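Local atomic coordinates of esterase (Xanthomonas oryzae pv. oryzae, PDB entry 3H2K), a protein that probably hydrolyses carboxylic ester bonds as a secretory-lipase relative of the alpha/beta-hydrolase superfamily. Residues A134-L139 and Y175-H180; A210-F215 and P309-L314; D217-S222 and G297-F302. One frame throughout, in Å; residues are numbered along the deposited sequence.

Contact 1: A134-L139 and Y175-H180; sequences AYHPYL and YSQGGH. With BOG (octyl beta-D-glucopyranoside), chain B.
Gln177 reaches out from the first turn of helix 177-192 and lays its side chain among His136, Tyr138 and Leu139 of the loop opposite. The chain is extended: CG stands anti to the backbone N (chi1 177°) and the next bond continues straight, which carries the amide to the rims of two rings. It lies at the edge of the Tyr138 ring, Tyr138 CD1 to Gln177 CD 3.4 Å, with ring and amide planes nearly perpendicular at 81°. The imidazole of His136 also presents an edge to this amide, coming from the opposite direction, with His136 CE1 3.9 Å from Gln177 CD. Leu139 works lower on the stem: its CD2 branch touches Gln177 CG at 3.8 Å and also lies over one face of His180, 4.0 Å from His180 CG. Leu139 CG in turn sits above the centre of the Tyr138 ring.

The helix begins at what looks like the nucleophile elbow of an alpha/beta-hydrolase, the GxSxG turn between strand 169-175 and helix 177-192. Ser176 has the strained backbone of that turn (phi 63°), and its OG is hydrogen-bonded to His377 NE2, consistent with a Ser-His-Asp triad completed by Asp336. The octyl tail of the bound glucoside ends here, its C8' lying 3.4 Å from Gln177 N and close to Ser176 OG and Tyr138 OH as well. In this superfamily the N-H of the residue after the nucleophile usually contributes to the oxyanion hole, a role Gln177 N may share.

Further out, Thr88 OG1 hydrogen-bonds Tyr138 OH, and Tyr237 of helix 231-246 stacks on the Tyr138 ring. His136 lies nearly parallel to Tyr125, and Ser141 holds His180 NE2 by a weak hydrogen bond.

Contact 2: A210-F215 and P309-L314; sequences ALEQTF and PFRQDL. With BOG (octyl beta-D-glucopyranoside), chain B.
Helices 211-217 and 309-315, both in the helical insertion between strands 198-205 and 328-332, pack through Leu211, Glu212 and Phe215 against Phe310, Arg311 and Leu314. The axes of the segments 211-215 and 309-314 come within 9.2 Å, their directions 136° apart, nearer antiparallel than parallel. Leu314 enters between Leu211 and Phe215. One methyl, Leu314 CD1, comes to 3.6 Å from Phe215 CD1, while the other, Leu314 CD2, is 4.0 Å from Leu211 CG. Phe310 turns its ring edge toward the face of Phe215 in a T-shaped pair, centroids 5.8 Å apart.

Phe215 also lines the detergent site: the octyl chain runs over its other face, BOG C3' lying 3.7 Å from Phe215 CZ. At the more exposed margin a salt bridge joins the helices. Arg311 NE donates to Glu212 OE2 over 2.9 Å in a nearly straight bond (167°). The carboxylate oxygen lies in the guanidinium plane and is met on its anti side, somewhat out of the carboxylate plane. Both chains reach the bond extended, and Arg311 NH1 has a second partner in Phe302 O of helix 296-304. Asn318 OD1 accepts a hydrogen bond from Glu212 N near the start of helix 211-217.

Contact 3: D217-S222 and G297-F302; sequences DSWSGS and GFYSDF. With BOG (octyl beta-D-glucopyranoside), chain B.
The indole of Trp219 is sandwiched between Tyr299 and Phe302, which lie one turn apart on helix 296-304 and cover opposite faces. Phe302 stacks face to face on the six-membered ring, centroids 3.9 Å apart, with its CD2 3.3 Å from Trp219 CD2. Tyr299 forms an offset stack on the five-membered ring, planes 20° apart. Phe298 adds a contact at the indole edge, Phe298 CE2 to Trp219 CH2 3.9 Å. Trp219 holds its CG anti to the backbone N (chi1 -159°), which swings the ring out of the turn and into this slot.

Two hydrogen bonds, one in each direction, join Trp219 to Tyr299. Trp219 NE1 donates to Tyr299 O over 2.9 Å, in the carbonyl plane and on a lone pair. Tyr299 OH returns a 2.7 Å bond to Trp219 O from above that carbonyl's plane. The aromatic cluster thus ties the type I turn Ser218-Gly221, which follows helix 211-217, to a separate helix of the insertion.

The glucose ring rests against the turn. BOG O4 donates to Trp219 O at 2.9 Å, making it that oxygen's second donor, and BOG C6 sits 3.3 Å from Trp219 CZ3. Asn228 O and Gly231 O bind the sugar too.

In the fold
From the N terminus, contact 1 closes first, joining the loop between strand 119-123 and helix 141-162 to the start of helix 177-192, within the alpha/beta-hydrolase core at the probable nucleophile elbow. The chain then passes through strand 198-205 and enters an all-helical excursion before strand 328-332. Contact 2 closes this excursion, tying its first helix, 211-217, to its last, 309-315. Contact 3 is nested inside that loop and joins 217-222 to helix 296-304. Leu211 packs on Leu139 and His180, bringing contacts 1 and 2 together; Phe302 packs on Phe215, Phe310 and Leu314, bridging 2 and 3. One octyl glucoside touches all three, with its tail at contact 1 and its sugar at contact 3.

Contact 1: A134-L139 and Y175-H180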
# COMPACT_ATOMS: atom_id res chain seq x y z
N ALA A 134 -11.27 -11.15 10.56
CA ALA A 134 -10.52 -11.56 11.75
C ALA A 134 -9.04 -11.17 11.76
O ALA A 134 -8.40 -11.16 12.81
CB ALA A 134 -10.65 -13.07 11.96
N TYR A 135 -8.50 -10.86 10.59
CA TYR A 135 -7.10 -10.48 10.49
C TYR A 135 -6.87 -9.71 9.19
O TYR A 135 -7.78 -9.61 8.36
CB TYR A 135 -6.20 -11.73 10.50
CG TYR A 135 -6.40 -12.63 9.29
CD1 TYR A 135 -7.43 -13.57 9.26
CD2 TYR A 135 -5.58 -12.51 8.17
CE1 TYR A 135 -7.64 -14.38 8.13
CE2 TYR A 135 -5.78 -13.30 7.04
CZ TYR A 135 -6.81 -14.23 7.02
OH TYR A 135 -7.01 -15.01 5.90
N HIS A 136 -5.68 -9.17 9.03
CA HIS A 136 -5.36 -8.46 7.79
C HIS A 136 -4.42 -9.32 6.95
O HIS A 136 -3.35 -9.70 7.41
CB HIS A 136 -4.66 -7.13 8.06
CG HIS A 136 -4.15 -6.47 6.81
ND1 HIS A 136 -2.83 -6.13 6.63
CD2 HIS A 136 -4.79 -6.13 5.67
CE1 HIS A 136 -2.67 -5.61 5.43
NE2 HIS A 136 -3.85 -5.59 4.82
N PRO A 137 -4.82 -9.64 5.70
CA PRO A 137 -3.99 -10.46 4.81
C PRO A 137 -2.86 -9.59 4.26
O PRO A 137 -2.87 -9.18 3.10
CB PRO A 137 -4.97 -10.88 3.71
CG PRO A 137 -6.34 -10.76 4.37
CD PRO A 137 -6.18 -9.49 5.16
N TYR A 138 -1.88 -9.31 5.13
CA TYR A 138 -0.74 -8.48 4.78
C TYR A 138 -0.02 -9.00 3.53
O TYR A 138 0.31 -10.18 3.45
CB TYR A 138 0.23 -8.42 5.97
CG TYR A 138 1.40 -7.48 5.80
CD1 TYR A 138 1.21 -6.14 5.41
CD2 TYR A 138 2.70 -7.90 6.06
CE1 TYR A 138 2.29 -5.26 5.30
CE2 TYR A 138 3.79 -7.03 5.96
CZ TYR A 138 3.58 -5.72 5.58
OH TYR A 138 4.64 -4.85 5.50
N LEU A 139 0.19 -8.10 2.57
CA LEU A 139 0.86 -8.42 1.32
C LEU A 139 0.20 -9.54 0.51
O LEU A 139 0.86 -10.24 -0.26
CB LEU A 139 2.33 -8.75 1.58
CG LEU A 139 3.12 -7.58 2.19
CD1 LEU A 139 4.46 -8.06 2.72
CD2 LEU A 139 3.30 -6.49 1.15
N TYR A 175 1.86 3.52 -1.60
CA TYR A 175 3.21 3.58 -1.06
C TYR A 175 3.53 2.42 -0.11
O TYR A 175 2.70 2.04 0.70
CB TYR A 175 3.37 4.94 -0.36
CG TYR A 175 4.34 4.95 0.81
CD1 TYR A 175 5.71 4.87 0.60
CD2 TYR A 175 3.87 5.03 2.11
CE1 TYR A 175 6.60 4.87 1.68
CE2 TYR A 175 4.74 5.04 3.20
CZ TYR A 175 6.10 4.95 2.98
OH TYR A 175 6.97 4.96 4.05
N SER A 176 4.74 1.87 -0.25
CA SER A 176 5.22 0.77 0.58
C SER A 176 4.34 -0.47 0.33
O SER A 176 4.31 -0.99 -0.78
CB SER A 176 5.21 1.19 2.05
OG SER A 176 5.97 0.29 2.85
N GLN A 177 3.65 -0.96 1.35
CA GLN A 177 2.76 -2.10 1.11
C GLN A 177 1.76 -1.62 0.05
O GLN A 177 1.28 -2.39 -0.78
CB GLN A 177 1.98 -2.49 2.37
CG GLN A 177 0.98 -3.63 2.12
CD GLN A 177 -0.04 -3.79 3.24
OE1 GLN A 177 -0.96 -4.60 3.15
NE2 GLN A 177 0.12 -3.01 4.30
N GLY A 178 1.47 -0.32 0.08
CA GLY A 178 0.54 0.28 -0.87
C GLY A 178 1.02 0.19 -2.31
O GLY A 178 0.22 0.25 -3.24
N GLY A 179 2.33 0.07 -2.50
CA GLY A 179 2.86 -0.05 -3.84
C GLY A 179 2.54 -1.45 -4.35
O GLY A 179 2.24 -1.66 -5.53
N HIS A 180 2.61 -2.42 -3.44
CA HIS A 180 2.29 -3.80 -3.75
C HIS A 180 0.80 -3.82 -4.10
O HIS A 180 0.39 -4.39 -5.11
CB HIS A 180 2.54 -4.68 -2.51
CG HIS A 180 2.30 -6.14 -2.74
ND1 HIS A 180 3.22 -6.96 -3.36
CD2 HIS A 180 1.25 -6.93 -2.43
CE1 HIS A 180 2.74 -8.19 -3.43
NE2 HIS A 180 1.54 -8.20 -2.87
C1 BOG B . 14.44 -8.55 6.91
O1 BOG B . 13.85 -7.32 6.47
C2 BOG B . 15.38 -8.30 8.09
O2 BOG B . 16.41 -7.38 7.72
C3 BOG B . 16.00 -9.62 8.55
O3 BOG B . 16.78 -9.40 9.73
C4 BOG B . 14.90 -10.63 8.85
O4 BOG B . 15.50 -11.91 9.06
C5 BOG B . 13.93 -10.73 7.67
O5 BOG B . 13.40 -9.44 7.33
C6 BOG B . 12.75 -11.63 8.07
O6 BOG B . 12.06 -11.03 9.17
C1' BOG B . 12.95 -7.58 5.38
C2' BOG B . 12.05 -6.36 5.21
C3' BOG B . 11.03 -6.56 4.09
C4' BOG B . 10.06 -5.37 4.06
C5' BOG B . 8.97 -5.54 3.00
C6' BOG B . 7.96 -4.39 3.10
C7' BOG B . 6.81 -4.57 2.12
C8' BOG B . 5.77 -3.45 2.28

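Contact 2: A210-F215 and P309-L314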
# COMPACT_ATOMS: atom_id res chain seq x y z
N ALA A 210 8.94 -7.55 -6.21
CA ALA A 210 9.71 -8.79 -6.18
C ALA A 210 9.70 -9.17 -4.71
O ALA A 210 10.72 -9.12 -4.02
CB ALA A 210 11.14 -8.54 -6.68
N LEU A 211 8.51 -9.55 -4.24
CA LEU A 211 8.29 -9.90 -2.84
C LEU A 211 9.23 -10.96 -2.27
O LEU A 211 9.93 -10.71 -1.29
CB LEU A 211 6.84 -10.33 -2.63
CG LEU A 211 6.40 -10.58 -1.18
CD1 LEU A 211 6.70 -9.34 -0.33
CD2 LEU A 211 4.92 -10.92 -1.16
N GLU A 212 9.22 -12.14 -2.87
CA GLU A 212 10.09 -13.21 -2.40
C GLU A 212 11.55 -12.76 -2.43
O GLU A 212 12.28 -12.94 -1.46
CB GLU A 212 9.90 -14.46 -3.27
CG GLU A 212 10.96 -15.52 -3.04
CD GLU A 212 10.83 -16.69 -3.99
OE1 GLU A 212 10.48 -16.47 -5.16
OE2 GLU A 212 11.10 -17.83 -3.56
N GLN A 213 11.97 -12.15 -3.54
CA GLN A 213 13.35 -11.69 -3.66
C GLN A 213 13.70 -10.67 -2.58
O GLN A 213 14.81 -10.68 -2.04
CB GLN A 213 13.58 -11.05 -5.04
CG GLN A 213 14.84 -10.19 -5.12
CD GLN A 213 15.08 -9.63 -6.51
OE1 GLN A 213 15.49 -10.35 -7.42
NE2 GLN A 213 14.80 -8.34 -6.69
N THR A 214 12.76 -9.78 -2.28
CA THR A 214 12.98 -8.77 -1.26
C THR A 214 13.36 -9.42 0.08
O THR A 214 14.34 -9.03 0.71
CB THR A 214 11.73 -7.87 -1.08
OG1 THR A 214 11.51 -7.12 -2.27
CG2 THR A 214 11.91 -6.91 0.09
N PHE A 215 12.60 -10.42 0.51
CA PHE A 215 12.92 -11.06 1.78
C PHE A 215 14.21 -11.89 1.73
O PHE A 215 14.97 -11.92 2.69
CB PHE A 215 11.74 -11.92 2.27
CG PHE A 215 10.70 -11.12 3.02
CD1 PHE A 215 9.58 -10.61 2.36
CD2 PHE A 215 10.86 -10.85 4.38
CE1 PHE A 215 8.64 -9.84 3.05
CE2 PHE A 215 9.93 -10.07 5.08
CZ PHE A 215 8.82 -9.56 4.41
N PRO A 309 7.38 -23.19 3.26
CA PRO A 309 6.00 -22.69 3.27
C PRO A 309 5.83 -21.17 3.24
O PRO A 309 5.00 -20.65 2.50
CB PRO A 309 5.40 -23.33 4.53
CG PRO A 309 6.59 -23.54 5.42
CD PRO A 309 7.65 -24.02 4.45
N PHE A 310 6.62 -20.46 4.04
CA PHE A 310 6.53 -19.00 4.06
C PHE A 310 7.03 -18.46 2.72
O PHE A 310 6.43 -17.56 2.14
CB PHE A 310 7.37 -18.43 5.21
CG PHE A 310 7.44 -16.92 5.21
CD1 PHE A 310 6.28 -16.15 5.12
CD2 PHE A 310 8.67 -16.27 5.32
CE1 PHE A 310 6.34 -14.76 5.14
CE2 PHE A 310 8.75 -14.88 5.34
CZ PHE A 310 7.58 -14.12 5.25
N ARG A 311 8.13 -19.02 2.24
CA ARG A 311 8.71 -18.59 0.96
C ARG A 311 7.73 -18.82 -0.20
O ARG A 311 7.63 -17.99 -1.11
CB ARG A 311 10.02 -19.34 0.71
CG ARG A 311 10.80 -18.83 -0.48
CD ARG A 311 12.23 -19.37 -0.46
NE ARG A 311 12.88 -19.19 -1.75
CZ ARG A 311 14.13 -19.57 -2.02
NH1 ARG A 311 14.87 -20.15 -1.08
NH2 ARG A 311 14.63 -19.41 -3.24
N GLN A 312 7.00 -19.93 -0.16
CA GLN A 312 6.02 -20.23 -1.20
C GLN A 312 4.89 -19.20 -1.15
O GLN A 312 4.41 -18.74 -2.19
CB GLN A 312 5.44 -21.63 -1.01
CG GLN A 312 6.42 -22.76 -1.27
CD GLN A 312 5.74 -24.13 -1.22
OE1 GLN A 312 5.26 -24.56 -0.17
NE2 GLN A 312 5.71 -24.80 -2.36
N ASP A 313 4.46 -18.86 0.06
CA ASP A 313 3.39 -17.88 0.22
C ASP A 313 3.85 -16.52 -0.31
O ASP A 313 3.05 -15.76 -0.85
CB ASP A 313 2.96 -17.77 1.68
CG ASP A 313 2.35 -19.07 2.22
OD1 ASP A 313 1.92 -19.93 1.41
OD2 ASP A 313 2.29 -19.22 3.45
N LEU A 314 5.13 -16.22 -0.15
CA LEU A 314 5.65 -14.95 -0.66
C LEU A 314 5.68 -15.00 -2.18
O LEU A 314 5.27 -14.05 -2.84
CB LEU A 314 7.07 -14.67 -0.15
CG LEU A 314 7.26 -14.38 1.34
CD1 LEU A 314 8.72 -14.03 1.59
CD2 LEU A 314 6.36 -13.22 1.76
C1 BOG B . 14.44 -8.55 6.91
O1 BOG B . 13.85 -7.32 6.47
C2 BOG B . 15.38 -8.30 8.09
O2 BOG B . 16.41 -7.38 7.72
C3 BOG B . 16.00 -9.62 8.55
O3 BOG B . 16.78 -9.40 9.73
C4 BOG B . 14.90 -10.63 8.85
O4 BOG B . 15.50 -11.91 9.06
C5 BOG B . 13.93 -10.73 7.67
O5 BOG B . 13.40 -9.44 7.33
C6 BOG B . 12.75 -11.63 8.07
O6 BOG B . 12.06 -11.03 9.17
C1' BOG B . 12.95 -7.58 5.38
C2' BOG B . 12.05 -6.36 5.21
C3' BOG B . 11.03 -6.56 4.09
C4' BOG B . 10.06 -5.37 4.06
C5' BOG B . 8.97 -5.54 3.00
C6' BOG B . 7.96 -4.39 3.10
C7' BOG B . 6.81 -4.57 2.12
C8' BOG B . 5.77 -3.45 2.28

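Contact 3: D217-S222 and G297-F302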
# COMPACT_ATOMS: atom_id res chain seq x y z
N ASP A 217 16.87 -11.34 -0.25
CA ASP A 217 17.98 -10.39 -0.29
C ASP A 217 18.31 -9.74 1.05
O ASP A 217 19.47 -9.42 1.32
CB ASP A 217 17.70 -9.29 -1.32
CG ASP A 217 17.96 -9.74 -2.75
OD1 ASP A 217 18.39 -10.89 -2.95
OD2 ASP A 217 17.74 -8.93 -3.68
N SER A 218 17.30 -9.55 1.90
CA SER A 218 17.51 -8.93 3.20
C SER A 218 17.39 -9.89 4.38
O SER A 218 17.31 -9.45 5.52
CB SER A 218 16.52 -7.78 3.41
OG SER A 218 16.68 -6.76 2.44
N TRP A 219 17.40 -11.20 4.11
CA TRP A 219 17.24 -12.18 5.18
C TRP A 219 18.25 -12.08 6.32
O TRP A 219 17.90 -12.29 7.48
CB TRP A 219 17.25 -13.60 4.60
CG TRP A 219 16.60 -14.62 5.50
CD1 TRP A 219 17.21 -15.69 6.11
CD2 TRP A 219 15.21 -14.69 5.86
NE1 TRP A 219 16.28 -16.41 6.82
CE2 TRP A 219 15.05 -15.82 6.68
CE3 TRP A 219 14.09 -13.90 5.56
CZ2 TRP A 219 13.80 -16.19 7.21
CZ3 TRP A 219 12.85 -14.27 6.09
CH2 TRP A 219 12.72 -15.40 6.90
N SER A 220 19.50 -11.78 6.00
CA SER A 220 20.55 -11.69 7.01
C SER A 220 20.43 -10.46 7.90
O SER A 220 21.01 -10.40 8.98
CB SER A 220 21.93 -11.68 6.35
OG SER A 220 22.11 -10.50 5.58
N GLY A 221 19.67 -9.47 7.44
CA GLY A 221 19.50 -8.25 8.21
C GLY A 221 19.87 -7.03 7.39
O GLY A 221 19.47 -5.91 7.70
N SER A 222 20.64 -7.25 6.33
CA SER A 222 21.05 -6.14 5.48
C SER A 222 21.04 -6.56 4.02
O SER A 222 21.09 -7.75 3.69
CB SER A 222 22.44 -5.64 5.89
OG SER A 222 23.43 -6.61 5.62
N GLY A 297 15.99 -23.71 12.64
CA GLY A 297 15.55 -24.51 11.51
C GLY A 297 14.85 -23.65 10.47
O GLY A 297 15.16 -23.72 9.28
N PHE A 298 13.90 -22.84 10.91
CA PHE A 298 13.16 -21.96 10.01
C PHE A 298 14.10 -20.96 9.34
O PHE A 298 14.09 -20.78 8.12
CB PHE A 298 12.08 -21.20 10.78
CG PHE A 298 11.41 -20.12 9.96
CD1 PHE A 298 10.52 -20.46 8.94
CD2 PHE A 298 11.66 -18.78 10.21
CE1 PHE A 298 9.91 -19.46 8.17
CE2 PHE A 298 11.06 -17.78 9.45
CZ PHE A 298 10.18 -18.12 8.43
N TYR A 299 14.93 -20.31 10.16
CA TYR A 299 15.85 -19.30 9.65
C TYR A 299 16.81 -19.77 8.56
O TYR A 299 17.14 -19.01 7.66
CB TYR A 299 16.64 -18.67 10.80
CG TYR A 299 17.32 -17.38 10.40
CD1 TYR A 299 16.57 -16.24 10.09
CD2 TYR A 299 18.71 -17.29 10.31
CE1 TYR A 299 17.19 -15.05 9.70
CE2 TYR A 299 19.35 -16.11 9.92
CZ TYR A 299 18.58 -14.99 9.62
OH TYR A 299 19.19 -13.82 9.23
N SER A 300 17.25 -21.02 8.63
CA SER A 300 18.17 -21.51 7.59
C SER A 300 17.40 -22.13 6.42
O SER A 300 17.86 -22.07 5.28
CB SER A 300 19.16 -22.54 8.17
OG SER A 300 18.52 -23.77 8.45
N ASP A 301 16.23 -22.70 6.69
CA ASP A 301 15.43 -23.32 5.63
C ASP A 301 14.89 -22.30 4.61
O ASP A 301 14.89 -22.56 3.41
CB ASP A 301 14.26 -24.09 6.24
CG ASP A 301 13.51 -24.93 5.22
OD1 ASP A 301 14.11 -25.89 4.67
OD2 ASP A 301 12.32 -24.65 4.96
N PHE A 302 14.45 -21.15 5.10
CA PHE A 302 13.89 -20.13 4.21
C PHE A 302 14.76 -19.77 3.00
O PHE A 302 14.32 -19.90 1.86
CB PHE A 302 13.56 -18.86 4.99
CG PHE A 302 12.96 -17.77 4.13
CD1 PHE A 302 11.62 -17.83 3.73
CD2 PHE A 302 13.74 -16.70 3.69
CE1 PHE A 302 11.07 -16.84 2.91
CE2 PHE A 302 13.20 -15.71 2.87
CZ PHE A 302 11.87 -15.78 2.48
C1 BOG B . 14.44 -8.55 6.91
O1 BOG B . 13.85 -7.32 6.47
C2 BOG B . 15.38 -8.30 8.09
O2 BOG B . 16.41 -7.38 7.72
C3 BOG B . 16.00 -9.62 8.55
O3 BOG B . 16.78 -9.40 9.73
C4 BOG B . 14.90 -10.63 8.85
O4 BOG B . 15.50 -11.91 9.06
C5 BOG B . 13.93 -10.73 7.67
O5 BOG B . 13.40 -9.44 7.33
C6 BOG B . 12.75 -11.63 8.07
O6 BOG B . 12.06 -11.03 9.17
C1' BOG B . 12.95 -7.58 5.38
C2' BOG B . 12.05 -6.36 5.21
C3' BOG B . 11.03 -6.56 4.09
C4' BOG B . 10.06 -5.37 4.06
C5' BOG B . 8.97 -5.54 3.00
C6' BOG B . 7.96 -4.39 3.10
C7' BOG B . 6.81 -4.57 2.12
C8' BOG B . 5.77 -3.45 2.28